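Mevalonate kinase, putative (Leishmania major, PDB 2HFS) probably catalyses the ATP-dependent phosphorylation of (R)-mevalonate to (R)-5-phosphomevalonate, the first of three steps from mevalonate to isopentenyl diphosphate. Local coordinates at residues A[83-88]-A[117-122]; A[145-150]-A[157-162]; A[267-272]-A[290-295]; A[304-309]-A[317-322]. One frame throughout, in Å; residues are numbered along the deposited sequence.

Contact 1 of 4, residues A[83-88]-A[117-122]; sequences QLVLDH and SDVVAF
Phe122 carries this contact from the helix 114-130 side, and Val85 and Leu86 receive its ring from helix 70-88. Val85 CB, directed at the partner helix, lies 4.0 Å from both Phe122 CD2 and Phe122 CE2. From there the side chain forks. CG1, anti to the backbone N (chi1 174°), comes to 3.9 Å from Phe122 CD2. CG2 takes the other direction and meets Val119, one helical turn before the phenylalanine, at 4.0 Å from Val119 CG1. Val85 thus straddles the two residues of helix 117-122 that look its way. Its neighbour Leu86 has a CB aimed less directly, yet its end comes nearer: the Leu86 and Phe122 side chains cross at about a right angle, and Leu86 CD2 stops 3.7 Å from Phe122 CZ, with CG close behind. Both aliphatic side chains approach the ring obliquely, neither squarely over a face nor squarely at an edge.

The short helical segments run at 32° to one another with axes 10.6 Å apart, a spacing that large side chains such as Phe122 can bridge. Phe122 also touches Cys47 and Leu49 of strand 36-52, and its ring meets that of His82, while Val85 and Leu86 also rest on Leu126. This is helix-on-helix packing within the N-terminal GHMP kinase region. No hydrogen bond links the two segments and all four touching residues are buried, so the chemistry here is purely apolar: shape and van der Waals contact hold these two turns together, not directed polar bonds.

Contact 2 of 4, residues A[145-150]-A[157-162]; sequences VGEGGY and ADNTAA
Glu147 and Asp158 meet through a shared water in the N-terminal domain of this GHMP kinase, where segment 145-150, at the C-terminal end of helix 136-146, faces the first turn of helix 157-164. Together with Lys21 and Ser115 they gather at what is probably the active site, judging by its place in other GHMP kinases. Direct packing is slight. Glu147 OE1 lies 4.0 Å from Asp158 CB, the two side chains crossing at about a right angle, and the CG of Glu147 passes 4.4 Å from Asn159 OD1. The glutamate chain is bent at chi2 (-74°), which swings its carboxylate over toward the aspartate.

The two carboxylates do not touch: Glu147 OE1 and Asp158 OD2 are 4.4 Å apart. Each has a further partner on its other oxygen, Lys21 forming a salt bridge with Asp158 OD1 and Ser115 hydrogen-bonding Glu147 OE2.

Hydrogen bonding across the contact is indirect. Asn159 turns its ND2 to Asn140 on helix 136-146 and forms no hydrogen bond with Glu147. Between the two acids sits a single water that donates to both: it lies 2.9 Å from Glu147 OE1 and the same distance from Asp158 OD2.

Contact 3 of 4, residues A[267-272]-A[290-295]; sequences ESIVQT and GIAVAL
Ala292 is the point on the strand where helix 267-272 touches down. Its CB, directed at the helix, meets two branched side chains that follow one another in sequence: Ile269 CG2 at 4.1 Å and Val270 CG1 at 4.2 Å from Ala292 CB. These are loose van der Waals contacts between methyl groups, with no hydrogen bond across the interface. Ile269 presents its short branch because CG2 stands anti to the backbone N, beside the carbonyl carbon, while the CG1 arm (chi1 -61°) departs in another direction. Val270 approaches more from the flank, its CB not aimed straight at the strand.

The CA atoms of Val270 and Ala292, 7.2 Å apart, are the nearest such pair of the two segments. Ile291 and Val293 point to the other side of the strand, so within these two segments the touching strand residue is Ala292.

Ile269 also touches Val193, Thr195 and Cys313, and Val270 touches His253. Further out, at the start of the segment, Glu267 OE2 is hydrogen-bonded to Ser262 and His253, the latter on helix 242-258, and Ser268 OG is bonded to Glu315; these polar links tie the turn to its surroundings. The backbone of Ala292 pairs with Val193, and that of its neighbour Val293 with Lys282. Strand 291-296 is therefore an inner strand of the four-stranded antiparallel sheet of the C-terminal region, between 280-284 and 188-194, with helix 264-275 against one face and Met249 of helix 242-258 reaching Val293 on the other.

Contact 4 of 4, residues A[304-309]-A[317-322]; sequences AIVKGL and KFIWRY
Val306 meets both Ile319 and Arg321, and the character of the contact changes from one to the other. The apolar, inward part lies between helix and strand, where Val306 and Leu309 are buried. Val306 CG1 comes to 3.8 Å from Ile319 CG2, the two side chains sliding past each other in opposite directions. One turn on, Leu309 CB touches Ile319 CD1 at 3.7 Å. Ile319 can serve both because its branches diverge: CG2 stands anti to the backbone N and turns to the valine, while CG1 (chi1 -52°) leads CD1 to the leucine. Leu309 and Ile319 both also touch Val191 of strand 188-194.

Toward solvent the packing is of another kind. Arg321 is an exposed residue whose chain runs extended from CG to NE, and this carries its guanidinium back over the helix. Val306 lies under one face of that flat group, with CG2 3.8 Å from Arg321 CZ and CB 3.7 Å from Arg321 NH2. The charged end is anchored beyond the contact, where NH1 makes a salt bridge with Asp303 on the same helix.

Helix 304-309 and strand 318-322 run almost exactly antiparallel (177°), their axes 9.7 Å apart, so the helix lies along this outer strand of the C-terminal sheet. At the start of segment 317-322, Lys317 and Phe318 both face Gly194 in a classic beta bulge. No hydrogen bond crosses between the segments: adhesion is apolar at Ile319, and at Arg321 the guanidinium face supplies a flat lid for Val306 while NH1 turns to an acidic partner.

Overall arrangement
The four contacts fall into two pairs, following the two halves of a GHMP kinase. Contacts 1 and 2 lie in the N-terminal region with centres 9 Å apart and touch directly: Tyr150 OH is hydrogen-bonded to Asp118 OD2, and Val120 CG2 packs on Ala162 CB. Contacts 3 and 4, centres 10 Å apart, lie on the same C-terminal sheet and meet where Thr272 CG2 approaches Leu309 CD2. Contact 2, nearest the chain's centre, probably lies at the active site, as in related GHMP kinases, with contact 1 beside it; contacts 3 and 4 are remote, their centres about 25 and 27 Å from it. Contact 1 is helix on helix, whereas contacts 3 and 4 set helices against the C-terminal sheet.

Contact 1 of 4, residues A[83-88]-A[117-122]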
loop_
_atom_site.group_PDB
_atom_site.type_symbol
_atom_site.label_atom_id
_atom_site.label_comp_id
_atom_site.label_asym_id
_atom_site.label_seq_id
_atom_site.Cartn_x
_atom_site.Cartn_y
_atom_site.Cartn_z
ATOM N N GLN A 83 -7.229 4.706 18.495
ATOM C CA GLN A 83 -7.821 5.711 19.359
ATOM C C GLN A 83 -8.143 6.972 18.561
ATOM O O GLN A 83 -9.170 7.608 18.784
ATOM C CB GLN A 83 -6.940 6.008 20.583
ATOM C CG GLN A 83 -7.656 6.857 21.642
ATOM C CD GLN A 83 -8.920 6.181 22.152
ATOM O OE1 GLN A 83 -8.864 5.063 22.654
ATOM N NE2 GLN A 83 -10.057 6.854 22.015
ATOM N N LEU A 84 -7.278 7.305 17.609
ATOM C CA LEU A 84 -7.515 8.442 16.711
ATOM C C LEU A 84 -8.821 8.300 15.942
ATOM O O LEU A 84 -9.588 9.265 15.792
ATOM C CB LEU A 84 -6.355 8.566 15.740
ATOM C CG LEU A 84 -5.202 9.358 16.381
ATOM C CD1 LEU A 84 -3.979 9.317 15.517
ATOM C CD2 LEU A 84 -5.645 10.799 16.630
ATOM N N VAL A 85 -9.062 7.082 15.452
ATOM C CA VAL A 85 -10.286 6.767 14.710
ATOM C C VAL A 85 -11.514 6.817 15.631
ATOM O O VAL A 85 -12.540 7.401 15.273
ATOM C CB VAL A 85 -10.175 5.399 14.006
ATOM C CG1 VAL A 85 -11.524 4.985 13.339
ATOM C CG2 VAL A 85 -9.029 5.430 12.983
ATOM N N LEU A 86 -11.413 6.203 16.807
ATOM C CA LEU A 86 -12.521 6.256 17.759
ATOM C C LEU A 86 -12.898 7.700 18.089
ATOM O O LEU A 86 -14.081 8.059 18.028
ATOM C CB LEU A 86 -12.185 5.491 19.042
ATOM C CG LEU A 86 -12.080 3.979 18.857
ATOM C CD1 LEU A 86 -11.506 3.273 20.104
ATOM C CD2 LEU A 86 -13.420 3.419 18.532
ATOM N N ASP A 87 -11.898 8.512 18.424
ATOM C CA ASP A 87 -12.120 9.944 18.733
ATOM C C ASP A 87 -12.739 10.684 17.545
ATOM O O ASP A 87 -13.669 11.468 17.715
ATOM C CB ASP A 87 -10.820 10.625 19.164
ATOM C CG ASP A 87 -10.274 10.084 20.483
ATOM O OD1 ASP A 87 -11.070 9.599 21.316
ATOM O OD2 ASP A 87 -9.055 10.094 20.760
ATOM N N HIS A 88 -12.227 10.421 16.345
ATOM C CA HIS A 88 -12.730 11.052 15.129
ATOM C C HIS A 88 -14.189 10.707 14.883
ATOM O O HIS A 88 -14.968 11.547 14.446
ATOM C CB HIS A 88 -11.888 10.630 13.922
ATOM C CG HIS A 88 -12.400 11.149 12.614
ATOM N ND1 HIS A 88 -12.264 12.467 12.227
ATOM C CD2 HIS A 88 -13.042 10.523 11.600
ATOM C CE1 HIS A 88 -12.796 12.625 11.027
ATOM N NE2 HIS A 88 -13.287 11.465 10.632
ATOM N N SER A 117 -4.694 -0.261 5.678
ATOM C CA SER A 117 -5.708 -1.336 5.529
ATOM C C SER A 117 -6.383 -1.606 6.858
ATOM O O SER A 117 -7.604 -1.827 6.903
ATOM C CB SER A 117 -5.112 -2.641 4.982
ATOM O OG SER A 117 -4.118 -2.398 3.993
ATOM N N ASP A 118 -5.569 -1.572 7.918
ATOM C CA ASP A 118 -6.029 -1.690 9.316
ATOM C C ASP A 118 -7.048 -0.599 9.647
ATOM O O ASP A 118 -8.211 -0.919 9.962
ATOM C CB ASP A 118 -4.806 -1.655 10.242
ATOM C CG ASP A 118 -5.145 -1.813 11.732
ATOM O OD1 ASP A 118 -6.329 -1.942 12.115
ATOM O OD2 ASP A 118 -4.246 -1.827 12.589
ATOM N N VAL A 119 -6.643 0.673 9.560
ATOM C CA VAL A 119 -7.560 1.762 9.938
ATOM C C VAL A 119 -8.747 1.873 8.988
ATOM O O VAL A 119 -9.817 2.279 9.413
ATOM C CB VAL A 119 -6.890 3.154 10.178
ATOM C CG1 VAL A 119 -6.062 3.133 11.467
ATOM C CG2 VAL A 119 -6.022 3.608 8.984
ATOM N N VAL A 120 -8.580 1.470 7.723
ATOM C CA VAL A 120 -9.726 1.487 6.814
ATOM C C VAL A 120 -10.761 0.457 7.264
ATOM O O VAL A 120 -11.933 0.792 7.465
ATOM C CB VAL A 120 -9.324 1.289 5.337
ATOM C CG1 VAL A 120 -10.536 0.980 4.472
ATOM C CG2 VAL A 120 -8.601 2.552 4.814
ATOM N N ALA A 121 -10.319 -0.788 7.455
ATOM C CA ALA A 121 -11.225 -1.864 7.867
ATOM C C ALA A 121 -11.955 -1.498 9.165
ATOM O O ALA A 121 -13.181 -1.680 9.281
ATOM C CB ALA A 121 -10.443 -3.169 8.030
ATOM N N PHE A 122 -11.205 -0.953 10.116
ATOM C CA PHE A 122 -11.733 -0.490 11.405
ATOM C C PHE A 122 -12.826 0.580 11.247
ATOM O O PHE A 122 -13.895 0.460 11.845
ATOM C CB PHE A 122 -10.558 0.028 12.265
ATOM C CG PHE A 122 -10.925 0.361 13.694
ATOM C CD1 PHE A 122 -11.881 -0.368 14.387
ATOM C CD2 PHE A 122 -10.292 1.429 14.336
ATOM C CE1 PHE A 122 -12.206 -0.040 15.734
ATOM C CE2 PHE A 122 -10.597 1.763 15.668
ATOM C CZ PHE A 122 -11.550 1.024 16.366
#

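Contact 2 of 4, residues A[145-150]-A[157-162]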
loop_
_atom_site.group_PDB
_atom_site.type_symbol
_atom_site.label_atom_id
_atom_site.label_comp_id
_atom_site.label_asym_id
_atom_site.label_seq_id
_atom_site.Cartn_x
_atom_site.Cartn_y
_atom_site.Cartn_z
ATOM N N VAL A 145 -6.935 10.108 9.351
ATOM C CA VAL A 145 -6.735 10.627 10.701
ATOM C C VAL A 145 -6.009 9.545 11.504
ATOM O O VAL A 145 -5.038 9.826 12.207
ATOM C CB VAL A 145 -8.089 11.035 11.359
ATOM C CG1 VAL A 145 -7.992 11.068 12.889
ATOM C CG2 VAL A 145 -8.598 12.362 10.787
ATOM N N GLY A 146 -6.455 8.301 11.348
ATOM C CA GLY A 146 -5.918 7.218 12.155
ATOM C C GLY A 146 -4.490 6.889 11.795
ATOM O O GLY A 146 -3.697 6.532 12.666
ATOM N N GLU A 147 -4.178 6.992 10.500
ATOM C CA GLU A 147 -2.819 6.805 9.988
ATOM C C GLU A 147 -1.843 7.767 10.669
ATOM O O GLU A 147 -0.623 7.563 10.645
ATOM C CB GLU A 147 -2.801 7.038 8.479
ATOM C CG GLU A 147 -3.162 5.821 7.645
ATOM C CD GLU A 147 -2.036 4.803 7.618
ATOM O OE1 GLU A 147 -1.317 4.736 6.590
ATOM O OE2 GLU A 147 -1.859 4.086 8.630
ATOM N N GLY A 148 -2.389 8.821 11.267
ATOM C CA GLY A 148 -1.602 9.745 12.090
ATOM C C GLY A 148 -0.980 9.086 13.313
ATOM O O GLY A 148 -0.062 9.638 13.905
ATOM N N GLY A 149 -1.489 7.913 13.701
ATOM C CA GLY A 149 -0.972 7.172 14.858
ATOM C C GLY A 149 0.236 6.292 14.565
ATOM O O GLY A 149 0.965 5.891 15.478
ATOM N N TYR A 150 0.433 5.971 13.290
ATOM C CA TYR A 150 1.635 5.268 12.832
ATOM C C TYR A 150 2.711 6.269 12.394
ATOM O O TYR A 150 2.395 7.420 12.045
ATOM C CB TYR A 150 1.305 4.322 11.675
ATOM C CG TYR A 150 0.517 3.088 12.052
ATOM C CD1 TYR A 150 -0.876 3.088 12.018
ATOM C CD2 TYR A 150 1.166 1.907 12.419
ATOM C CE1 TYR A 150 -1.605 1.939 12.357
ATOM C CE2 TYR A 150 0.442 0.757 12.765
ATOM C CZ TYR A 150 -0.941 0.787 12.737
ATOM O OH TYR A 150 -1.667 -0.351 13.052
ATOM N N ALA A 157 -1.864 8.331 -0.005
ATOM C CA ALA A 157 -1.958 7.255 -0.996
ATOM C C ALA A 157 -2.298 5.902 -0.397
ATOM O O ALA A 157 -2.953 5.095 -1.050
ATOM C CB ALA A 157 -0.700 7.161 -1.864
ATOM N N ASP A 158 -1.869 5.651 0.838
ATOM C CA ASP A 158 -2.130 4.343 1.436
ATOM C C ASP A 158 -3.604 4.193 1.815
ATOM O O ASP A 158 -4.234 3.206 1.447
ATOM C CB ASP A 158 -1.228 4.078 2.642
ATOM C CG ASP A 158 0.230 3.888 2.262
ATOM O OD1 ASP A 158 0.626 4.165 1.088
ATOM O OD2 ASP A 158 1.064 3.465 3.098
ATOM N N ASN A 159 -4.148 5.177 2.535
ATOM C CA ASN A 159 -5.565 5.158 2.891
ATOM C C ASN A 159 -6.477 5.203 1.677
ATOM O O ASN A 159 -7.511 4.537 1.648
ATOM C CB ASN A 159 -5.956 6.229 3.923
ATOM C CG ASN A 159 -5.396 7.602 3.614
ATOM O OD1 ASN A 159 -4.257 7.926 3.992
ATOM N ND2 ASN A 159 -6.210 8.448 2.985
ATOM N N THR A 160 -6.088 5.967 0.666
ATOM C CA THR A 160 -6.941 6.100 -0.503
ATOM C C THR A 160 -7.006 4.759 -1.263
ATOM O O THR A 160 -8.083 4.313 -1.675
ATOM C CB THR A 160 -6.450 7.270 -1.398
ATOM O OG1 THR A 160 -6.551 8.511 -0.671
ATOM C CG2 THR A 160 -7.412 7.483 -2.559
ATOM N N ALA A 161 -5.864 4.094 -1.436
ATOM C CA ALA A 161 -5.849 2.768 -2.055
ATOM C C ALA A 161 -6.628 1.750 -1.208
ATOM O O ALA A 161 -7.400 0.940 -1.729
ATOM C CB ALA A 161 -4.393 2.281 -2.230
ATOM N N ALA A 162 -6.404 1.782 0.100
ATOM C CA ALA A 162 -7.096 0.871 1.009
ATOM C C ALA A 162 -8.630 1.060 1.005
ATOM O O ALA A 162 -9.387 0.087 1.107
ATOM C CB ALA A 162 -6.517 1.006 2.420
HETATM O O HOH W 1 0.003 2.422 5.559
#

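Contact 3 of 4, residues A[267-272]-A[290-295]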
loop_
_atom_site.group_PDB
_atom_site.type_symbol
_atom_site.label_atom_id
_atom_site.label_comp_id
_atom_site.label_asym_id
_atom_site.label_seq_id
_atom_site.Cartn_x
_atom_site.Cartn_y
_atom_site.Cartn_z
ATOM N N GLU A 267 18.051 -5.254 -5.883
ATOM C CA GLU A 267 18.602 -5.577 -7.200
ATOM C C GLU A 267 18.551 -7.095 -7.474
ATOM O O GLU A 267 18.162 -7.532 -8.562
ATOM C CB GLU A 267 20.026 -5.026 -7.318
ATOM C CG GLU A 267 20.063 -3.507 -7.379
ATOM C CD GLU A 267 19.215 -2.944 -8.515
ATOM O OE1 GLU A 267 19.388 -3.380 -9.690
ATOM O OE2 GLU A 267 18.377 -2.060 -8.235
ATOM N N SER A 268 18.898 -7.891 -6.472
ATOM C CA SER A 268 18.889 -9.356 -6.599
ATOM C C SER A 268 17.493 -9.889 -6.957
ATOM O O SER A 268 17.321 -10.698 -7.887
ATOM C CB SER A 268 19.412 -10.003 -5.312
ATOM O OG SER A 268 19.268 -11.407 -5.360
ATOM N N ILE A 269 16.499 -9.389 -6.243
ATOM C CA ILE A 269 15.101 -9.732 -6.484
ATOM C C ILE A 269 14.667 -9.367 -7.909
ATOM O O ILE A 269 14.193 -10.234 -8.654
ATOM C CB ILE A 269 14.187 -9.068 -5.419
ATOM C CG1 ILE A 269 14.548 -9.550 -4.007
ATOM C CG2 ILE A 269 12.705 -9.345 -5.679
ATOM C CD1 ILE A 269 13.881 -8.737 -2.874
ATOM N N VAL A 270 14.848 -8.104 -8.295
ATOM C CA VAL A 270 14.382 -7.680 -9.623
ATOM C C VAL A 270 15.070 -8.452 -10.774
ATOM O O VAL A 270 14.417 -8.804 -11.756
ATOM C CB VAL A 270 14.355 -6.148 -9.837
ATOM C CG1 VAL A 270 13.453 -5.469 -8.794
ATOM C CG2 VAL A 270 15.748 -5.539 -9.876
ATOM N N GLN A 271 16.359 -8.742 -10.622
ATOM C CA GLN A 271 17.104 -9.524 -11.614
ATOM C C GLN A 271 16.482 -10.932 -11.758
ATOM O O GLN A 271 16.212 -11.403 -12.875
ATOM C CB GLN A 271 18.587 -9.593 -11.223
ATOM C CG GLN A 271 19.482 -10.394 -12.190
ATOM C CD GLN A 271 20.868 -10.678 -11.627
ATOM O OE1 GLN A 271 21.857 -10.645 -12.367
ATOM N NE2 GLN A 271 20.946 -10.956 -10.320
ATOM N N THR A 272 16.213 -11.584 -10.633
ATOM C CA THR A 272 15.609 -12.927 -10.690
ATOM C C THR A 272 14.186 -12.932 -11.261
ATOM O O THR A 272 13.830 -13.845 -12.010
ATOM C CB THR A 272 15.683 -13.622 -9.308
ATOM O OG1 THR A 272 17.054 -13.886 -9.010
ATOM C CG2 THR A 272 15.096 -15.044 -9.348
ATOM N N GLY A 290 12.333 -2.839 2.168
ATOM C CA GLY A 290 10.910 -2.883 1.853
ATOM C C GLY A 290 10.605 -3.928 0.786
ATOM O O GLY A 290 11.183 -5.016 0.801
ATOM N N ILE A 291 9.737 -3.567 -0.158
ATOM C CA ILE A 291 9.205 -4.500 -1.149
ATOM C C ILE A 291 9.603 -4.148 -2.579
ATOM O O ILE A 291 9.911 -2.971 -2.898
ATOM C CB ILE A 291 7.628 -4.614 -1.083
ATOM C CG1 ILE A 291 6.935 -3.240 -1.221
ATOM C CG2 ILE A 291 7.188 -5.346 0.187
ATOM C CD1 ILE A 291 5.509 -3.328 -1.837
ATOM N N ALA A 292 9.583 -5.186 -3.418
ATOM C CA ALA A 292 9.624 -5.047 -4.862
ATOM C C ALA A 292 8.360 -5.662 -5.417
ATOM O O ALA A 292 7.694 -6.451 -4.741
ATOM C CB ALA A 292 10.846 -5.741 -5.453
ATOM N N VAL A 293 8.034 -5.284 -6.655
ATOM C CA VAL A 293 6.851 -5.784 -7.333
ATOM C C VAL A 293 7.230 -6.244 -8.742
ATOM O O VAL A 293 8.009 -5.576 -9.426
ATOM C CB VAL A 293 5.728 -4.711 -7.379
ATOM C CG1 VAL A 293 6.198 -3.392 -8.062
ATOM C CG2 VAL A 293 4.527 -5.256 -8.070
ATOM N N ALA A 294 6.707 -7.400 -9.147
ATOM C CA ALA A 294 6.934 -7.912 -10.502
ATOM C C ALA A 294 5.572 -8.069 -11.167
ATOM O O ALA A 294 4.592 -8.430 -10.493
ATOM C CB ALA A 294 7.664 -9.249 -10.449
ATOM N N LEU A 295 5.507 -7.796 -12.471
ATOM C CA LEU A 295 4.280 -8.041 -13.244
ATOM C C LEU A 295 4.414 -9.325 -14.057
ATOM O O LEU A 295 5.369 -9.488 -14.809
ATOM C CB LEU A 295 3.972 -6.877 -14.181
ATOM C CG LEU A 295 2.746 -6.982 -15.090
ATOM C CD1 LEU A 295 1.402 -6.924 -14.306
ATOM C CD2 LEU A 295 2.794 -5.897 -16.134
#

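Contact 4 of 4, residues A[304-309]-A[317-322]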
loop_
_atom_site.group_PDB
_atom_site.type_symbol
_atom_site.label_atom_id
_atom_site.label_comp_id
_atom_site.label_asym_id
_atom_site.label_seq_id
_atom_site.Cartn_x
_atom_site.Cartn_y
_atom_site.Cartn_z
ATOM N N ALA A 304 6.053 -19.649 -12.239
ATOM C CA ALA A 304 7.450 -19.757 -12.645
ATOM C C ALA A 304 8.310 -18.728 -11.906
ATOM O O ALA A 304 9.417 -19.041 -11.452
ATOM C CB ALA A 304 7.595 -19.600 -14.166
ATOM N N ILE A 305 7.804 -17.504 -11.782
ATOM C CA ILE A 305 8.548 -16.469 -11.062
ATOM C C ILE A 305 8.692 -16.817 -9.571
ATOM O O ILE A 305 9.781 -16.696 -9.020
ATOM C CB ILE A 305 7.926 -15.074 -11.268
ATOM C CG1 ILE A 305 7.890 -14.728 -12.761
ATOM C CG2 ILE A 305 8.700 -14.027 -10.443
ATOM C CD1 ILE A 305 6.837 -13.748 -13.145
ATOM N N VAL A 306 7.603 -17.238 -8.919
ATOM C CA VAL A 306 7.693 -17.644 -7.514
ATOM C C VAL A 306 8.648 -18.824 -7.316
ATOM O O VAL A 306 9.465 -18.800 -6.393
ATOM C CB VAL A 306 6.320 -17.955 -6.908
ATOM C CG1 VAL A 306 6.461 -18.303 -5.437
ATOM C CG2 VAL A 306 5.405 -16.748 -7.079
ATOM N N LYS A 307 8.549 -19.838 -8.180
ATOM C CA LYS A 307 9.499 -20.959 -8.178
ATOM C C LYS A 307 10.947 -20.491 -8.322
ATOM O O LYS A 307 11.826 -20.961 -7.610
ATOM C CB LYS A 307 9.189 -21.938 -9.314
ATOM C CG LYS A 307 8.264 -23.086 -8.917
ATOM C CD LYS A 307 8.585 -24.385 -9.686
ATOM C CE LYS A 307 8.017 -24.400 -11.107
ATOM N NZ LYS A 307 7.939 -25.788 -11.668
ATOM N N GLY A 308 11.183 -19.559 -9.249
ATOM C CA GLY A 308 12.541 -19.088 -9.559
ATOM C C GLY A 308 13.148 -18.254 -8.441
ATOM O O GLY A 308 14.341 -18.360 -8.138
ATOM N N LEU A 309 12.327 -17.416 -7.821
ATOM C CA LEU A 309 12.773 -16.667 -6.647
ATOM C C LEU A 309 13.183 -17.599 -5.502
ATOM O O LEU A 309 14.199 -17.381 -4.826
ATOM C CB LEU A 309 11.678 -15.697 -6.195
ATOM C CG LEU A 309 11.433 -14.474 -7.105
ATOM C CD1 LEU A 309 10.115 -13.835 -6.713
ATOM C CD2 LEU A 309 12.589 -13.435 -7.048
ATOM N N LYS A 317 12.976 -12.786 0.797
ATOM C CA LYS A 317 12.618 -13.293 2.134
ATOM C C LYS A 317 11.140 -13.743 2.243
ATOM O O LYS A 317 10.824 -14.749 2.878
ATOM C CB LYS A 317 12.954 -12.227 3.191
ATOM C CG LYS A 317 13.428 -12.808 4.535
ATOM C CD LYS A 317 13.873 -11.723 5.529
ATOM C CE LYS A 317 14.712 -12.309 6.691
ATOM N NZ LYS A 317 16.188 -12.419 6.395
ATOM N N PHE A 318 10.258 -12.999 1.598
ATOM C CA PHE A 318 8.835 -13.233 1.655
ATOM C C PHE A 318 8.329 -13.048 0.250
ATOM O O PHE A 318 8.682 -12.069 -0.406
ATOM C CB PHE A 318 8.168 -12.223 2.594
ATOM C CG PHE A 318 8.747 -12.220 3.990
ATOM C CD1 PHE A 318 9.547 -11.171 4.420
ATOM C CD2 PHE A 318 8.511 -13.288 4.862
ATOM C CE1 PHE A 318 10.089 -11.161 5.698
ATOM C CE2 PHE A 318 9.051 -13.286 6.148
ATOM C CZ PHE A 318 9.839 -12.226 6.557
ATOM N N ILE A 319 7.543 -14.008 -0.228
ATOM C CA ILE A 319 7.004 -13.940 -1.583
ATOM C C ILE A 319 5.501 -14.095 -1.535
ATOM O O ILE A 319 4.976 -15.042 -0.941
ATOM C CB ILE A 319 7.640 -15.009 -2.523
ATOM C CG1 ILE A 319 9.171 -14.947 -2.464
ATOM C CG2 ILE A 319 7.123 -14.810 -3.963
ATOM C CD1 ILE A 319 9.907 -16.239 -2.974
ATOM N N TRP A 320 4.810 -13.163 -2.172
ATOM C CA TRP A 320 3.365 -13.123 -2.154
ATOM C C TRP A 320 2.834 -13.036 -3.579
ATOM O O TRP A 320 3.458 -12.418 -4.455
ATOM C CB TRP A 320 2.878 -11.927 -1.324
ATOM C CG TRP A 320 3.451 -11.906 0.073
ATOM C CD1 TRP A 320 3.312 -12.876 1.045
ATOM C CD2 TRP A 320 4.267 -10.872 0.652
ATOM N NE1 TRP A 320 3.984 -12.498 2.188
ATOM C CE2 TRP A 320 4.586 -11.278 1.977
ATOM C CE3 TRP A 320 4.778 -9.652 0.182
ATOM C CZ2 TRP A 320 5.360 -10.497 2.836
ATOM C CZ3 TRP A 320 5.555 -8.870 1.036
ATOM C CH2 TRP A 320 5.844 -9.294 2.346
ATOM N N ARG A 321 1.709 -13.694 -3.820
ATOM C CA ARG A 321 0.981 -13.549 -5.075
ATOM C C ARG A 321 -0.169 -12.620 -4.778
ATOM O O ARG A 321 -1.075 -12.968 -4.026
ATOM C CB ARG A 321 0.432 -14.882 -5.574
ATOM C CG ARG A 321 1.488 -15.946 -5.767
ATOM C CD ARG A 321 0.914 -17.314 -6.081
ATOM N NE ARG A 321 1.901 -18.373 -5.885
ATOM C CZ ARG A 321 2.415 -19.093 -6.868
ATOM N NH1 ARG A 321 2.035 -18.862 -8.120
ATOM N NH2 ARG A 321 3.309 -20.045 -6.613
ATOM N N TYR A 322 -0.125 -11.431 -5.349
ATOM C CA TYR A 322 -1.187 -10.467 -5.149
ATOM C C TYR A 322 -1.776 -10.127 -6.516
ATOM O O TYR A 322 -1.145 -10.374 -7.544
ATOM C CB TYR A 322 -0.646 -9.218 -4.442
ATOM C CG TYR A 322 -0.333 -9.401 -2.944
ATOM C CD1 TYR A 322 0.639 -8.623 -2.310
ATOM C CD2 TYR A 322 -1.022 -10.342 -2.177
ATOM C CE1 TYR A 322 0.921 -8.776 -0.924
ATOM C CE2 TYR A 322 -0.749 -10.514 -0.810
ATOM C CZ TYR A 322 0.213 -9.714 -0.187
ATOM O OH TYR A 322 0.476 -9.855 1.164
#